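Local coordinates for alpha-L-rhamnosidase (Aspergillus terreus, PDB 6GSZ), which probably hydrolyses terminal non-reducing alpha-L-rhamnose residues from alpha-L-rhamnosides, at residues A[788-793]-A[812-817]. Residues are numbered along the deposited sequence; the frame is centred on the assembly and turned at random. Where two conformers were deposited one is given.
Sequences INIEVV and ASTKWW. With CA (calcium ion), chain M.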
ATOM      1  N   ILE A 788      18.068 -16.362   4.092  1.00 13.15           N
ATOM      2  CA  ILE A 788      16.908 -16.768   3.351  1.00 13.81           C
ATOM      3  C   ILE A 788      16.636 -18.254   3.584  1.00 13.99           C
ATOM      4  O   ILE A 788      17.579 -19.063   3.541  1.00 16.21           O
ATOM      5  CB  ILE A 788      17.104 -16.472   1.852  1.00 13.85           C
ATOM      6  CG1 ILE A 788      17.541 -15.018   1.672  1.00 15.29           C
ATOM      7  CG2 ILE A 788      15.857 -16.819   1.053  1.00 15.78           C
ATOM      8  CD1 ILE A 788      17.842 -14.621   0.250  1.00 17.58           C
ATOM      9  N   ASN A 789      15.377 -18.641   3.788  1.00 13.71           N
ATOM     10  CA  ASN A 789      15.000 -20.084   3.789  0.60 14.48           C
ATOM     11  C   ASN A 789      14.408 -20.373   2.405  1.00 14.51           C
ATOM     12  O   ASN A 789      13.607 -19.567   1.891  1.00 15.48           O
ATOM     13  CB  ASN A 789      14.110 -20.413   5.004  0.60 17.02           C
ATOM     14  CG  ASN A 789      13.947 -21.894   5.317  0.60 18.49           C
ATOM     15  OD1 ASN A 789      14.899 -22.563   5.768  0.60 23.16           O
ATOM     16  ND2 ASN A 789      12.728 -22.418   5.156  0.60 20.58           N
ATOM     17  N   ILE A 790      14.847 -21.482   1.812  1.00 13.63           N
ATOM     18  CA  ILE A 790      14.392 -21.924   0.518  1.00 14.34           C
ATOM     19  C   ILE A 790      13.859 -23.341   0.676  1.00 14.42           C
ATOM     20  O   ILE A 790      14.663 -24.312   0.695  1.00 14.83           O
ATOM     21  CB  ILE A 790      15.470 -21.819  -0.570  1.00 14.75           C
ATOM     22  CG1 ILE A 790      16.023 -20.396  -0.605  1.00 15.57           C
ATOM     23  CG2 ILE A 790      14.870 -22.242  -1.898  1.00 16.63           C
ATOM     24  CD1 ILE A 790      17.023 -20.121  -1.689  1.00 17.57           C
ATOM     25  N   GLU A 791      12.552 -23.459   0.886  1.00 14.38           N
ATOM     26  CA  GLU A 791      11.913 -24.710   1.316  1.00 14.25           C
ATOM     27  C   GLU A 791      10.647 -24.887   0.465  1.00 15.16           C
ATOM     28  O   GLU A 791       9.541 -24.666   0.932  1.00 15.32           O
ATOM     29  CB  GLU A 791      11.667 -24.678   2.842  1.00 16.43           C
ATOM     30  CG  GLU A 791      11.078 -25.950   3.458  1.00 18.65           C
ATOM     31  CD  GLU A 791      10.970 -25.946   4.987  1.00 25.23           C
ATOM     32  OE1 GLU A 791      11.422 -24.996   5.632  1.00 32.90           O
ATOM     33  OE2 GLU A 791      10.396 -26.862   5.575  1.00 33.16           O
ATOM     34  N   VAL A 792      10.857 -25.286  -0.799  1.00 13.42           N
ATOM     35  CA  VAL A 792       9.796 -25.586  -1.702  1.00 14.85           C
ATOM     36  C   VAL A 792       9.081 -26.868  -1.277  1.00 15.11           C
ATOM     37  O   VAL A 792       9.739 -27.891  -1.061  1.00 16.50           O
ATOM     38  CB  VAL A 792      10.293 -25.737  -3.148  1.00 16.48           C
ATOM     39  CG1 VAL A 792       9.189 -26.312  -4.037  1.00 17.79           C
ATOM     40  CG2 VAL A 792      10.870 -24.437  -3.673  1.00 17.46           C
ATOM     41  N   VAL A 793       7.756 -26.840  -1.191  1.00 15.20           N
ATOM     42  CA  VAL A 793       6.944 -28.019  -0.916  1.00 15.22           C
ATOM     43  C   VAL A 793       6.041 -28.276  -2.113  1.00 17.05           C
ATOM     44  O   VAL A 793       4.977 -27.669  -2.225  1.00 17.66           O
ATOM     45  CB  VAL A 793       6.147 -27.896   0.396  1.00 17.65           C
ATOM     46  CG1 VAL A 793       5.418 -29.197   0.720  1.00 21.62           C
ATOM     47  CG2 VAL A 793       7.038 -27.498   1.565  1.00 19.97           C
ATOM     48  N   ALA A 812      16.441 -12.767  -5.271  1.00 13.44           N
ATOM     49  CA  ALA A 812      16.346 -14.163  -4.881  1.00 13.65           C
ATOM     50  C   ALA A 812      15.293 -14.831  -5.757  1.00 14.18           C
ATOM     51  O   ALA A 812      14.304 -14.194  -6.124  1.00 14.58           O
ATOM     52  CB  ALA A 812      15.967 -14.313  -3.430  1.00 13.28           C
ATOM     53  N   SER A 813      15.461 -16.100  -6.104  1.00 13.53           N
ATOM     54  CA  SER A 813      14.425 -16.740  -6.913  1.00 13.86           C
ATOM     55  C   SER A 813      14.485 -18.239  -6.750  1.00 12.78           C
ATOM     56  O   SER A 813      15.558 -18.806  -6.450  1.00 14.47           O
ATOM     57  CB  SER A 813      14.525 -16.383  -8.381  1.00 15.06           C
ATOM     58  OG  SER A 813      15.688 -16.909  -8.991  1.00 17.21           O
ATOM     59  N   THR A 814      13.352 -18.877  -7.050  1.00 12.74           N
ATOM     60  CA  THR A 814      13.285 -20.319  -7.223  1.00 13.94           C
ATOM     61  C   THR A 814      12.584 -20.613  -8.550  1.00 14.45           C
ATOM     62  O   THR A 814      11.617 -19.970  -8.941  1.00 14.69           O
ATOM     63  CB  THR A 814      12.548 -21.004  -6.068  1.00 15.40           C
ATOM     64  OG1 THR A 814      11.219 -20.467  -5.992  1.00 15.11           O
ATOM     65  CG2 THR A 814      13.271 -20.798  -4.761  1.00 15.69           C
ATOM     66  N   LYS A 815      13.086 -21.616  -9.248  1.00 15.69           N
ATOM     67  CA  LYS A 815      12.419 -22.215 -10.383  0.50 15.75           C
ATOM     68  C   LYS A 815      12.549 -23.724 -10.185  1.00 15.97           C
ATOM     69  O   LYS A 815      13.660 -24.233 -10.117  1.00 17.39           O
ATOM     70  CB  LYS A 815      13.047 -21.801 -11.718  0.50 18.47           C
ATOM     71  CG  LYS A 815      12.397 -22.395 -12.968  0.50 24.36           C
ATOM     72  CD  LYS A 815      13.145 -22.087 -14.272  0.50 29.32           C
ATOM     73  CE  LYS A 815      14.591 -22.542 -14.254  0.50 35.09           C
ATOM     74  NZ  LYS A 815      15.307 -22.255 -15.523  0.50 40.66           N
ATOM     75  N   TRP A 816      11.425 -24.405 -10.033  1.00 15.04           N
ATOM     76  CA  TRP A 816      11.462 -25.852  -9.852  1.00 15.31           C
ATOM     77  C   TRP A 816      10.503 -26.535 -10.812  1.00 16.02           C
ATOM     78  O   TRP A 816       9.552 -25.938 -11.308  1.00 16.43           O
ATOM     79  CB  TRP A 816      11.191 -26.269  -8.404  1.00 15.98           C
ATOM     80  CG  TRP A 816       9.862 -25.878  -7.848  1.00 14.67           C
ATOM     81  CD1 TRP A 816       9.564 -24.743  -7.140  1.00 15.78           C
ATOM     82  CD2 TRP A 816       8.640 -26.631  -7.940  1.00 15.83           C
ATOM     83  NE1 TRP A 816       8.245 -24.756  -6.782  1.00 16.60           N
ATOM     84  CE2 TRP A 816       7.647 -25.895  -7.253  1.00 16.37           C
ATOM     85  CE3 TRP A 816       8.287 -27.865  -8.500  1.00 18.37           C
ATOM     86  CZ2 TRP A 816       6.349 -26.366  -7.096  1.00 17.23           C
ATOM     87  CZ3 TRP A 816       6.993 -28.327  -8.357  1.00 17.48           C
ATOM     88  CH2 TRP A 816       6.031 -27.570  -7.677  1.00 18.88           C
ATOM     89  N   TRP A 817      10.785 -27.805 -11.087  1.00 16.69           N
ATOM     90  CA  TRP A 817       9.926 -28.576 -11.934  1.00 17.87           C
ATOM     91  C   TRP A 817      10.078 -30.047 -11.574  1.00 17.48           C
ATOM     92  O   TRP A 817      11.082 -30.453 -10.940  1.00 19.63           O
ATOM     93  CB  TRP A 817      10.200 -28.295 -13.426  1.00 18.88           C
ATOM     94  CG  TRP A 817      11.552 -28.697 -13.945  1.00 20.27           C
ATOM     95  CD1 TRP A 817      11.863 -29.823 -14.666  1.00 23.31           C
ATOM     96  CD2 TRP A 817      12.782 -27.969 -13.817  1.00 21.33           C
ATOM     97  NE1 TRP A 817      13.201 -29.856 -14.966  1.00 24.61           N
ATOM     98  CE2 TRP A 817      13.788 -28.719 -14.479  1.00 21.84           C
ATOM     99  CE3 TRP A 817      13.142 -26.760 -13.213  1.00 22.00           C
ATOM    100  CZ2 TRP A 817      15.113 -28.293 -14.537  1.00 25.25           C
ATOM    101  CZ3 TRP A 817      14.454 -26.348 -13.259  1.00 25.33           C
ATOM    102  CH2 TRP A 817      15.429 -27.109 -13.908  1.00 26.97           C
TER
HETATM  103 CA    CA M 931      10.326 -25.608   7.653  1.00 40.81          CA
HETATM  104  O   HOH W   1       9.983 -22.942   7.539  1.00 58.06           O
HETATM  105  O   HOH W   2      12.249 -23.840   7.956  1.00 72.26           O
HETATM  106  O   HOH W   3      12.837 -26.410   7.967  1.00 50.27           O
HETATM  107  O   HOH W   4      10.505 -27.916   7.975  0.50 36.49           O
HETATM  108  O   HOH W   5       8.577 -26.830   8.650  1.00 60.06           O
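Val792 lies over one face of the Trp816 indole: its CG1 is 3.5 Å from the centroid of the five-membered ring and 18° off the normal, which meets the geometry of a CH-pi contact. The methyl sits nearest the pyrrole nitrogen, 3.3 Å from CG1 to NE1 of Trp816, while CG2 reaches CD1. Trp816 CG stands between its own backbone N and carbonyl carbon (chi1 61°), turning the ring toward Val792; NE1 is tied to the Ile775 carbonyl. Packing remains close one step along, where Ile790 CG2 meets Thr814 CG2 at 3.6 Å, the two side chains passing alongside in opposite directions. Thr814 OG1 hydrogen-bonds instead to the carbonyl of Gly776. Contact thins at Ile788, whose CD1 comes to 4.1 Å from the CB of Ala812.

The reverse side of 788-793 is partly exposed and polar. There Glu791 chelates a calcium ion through both carboxylate oxygens, each at 2.4 Å, with five waters around the metal. Glu791 OE1 also accepts a slightly bent bond from Asn789 ND2 (2.9 Å) through its lone pair turned away from OE2; metal and bond together should limit the carboxylate's rotation.

No hydrogen bond joins the segments, and their directions differ by 15°. With CA atoms 8.0 Å apart, Ile790 and Thr814, like Ile788 and Ala812, pack sheet face to sheet face as in a beta-sandwich within the C-terminal domain, and Val792 extends this packing from the following loop.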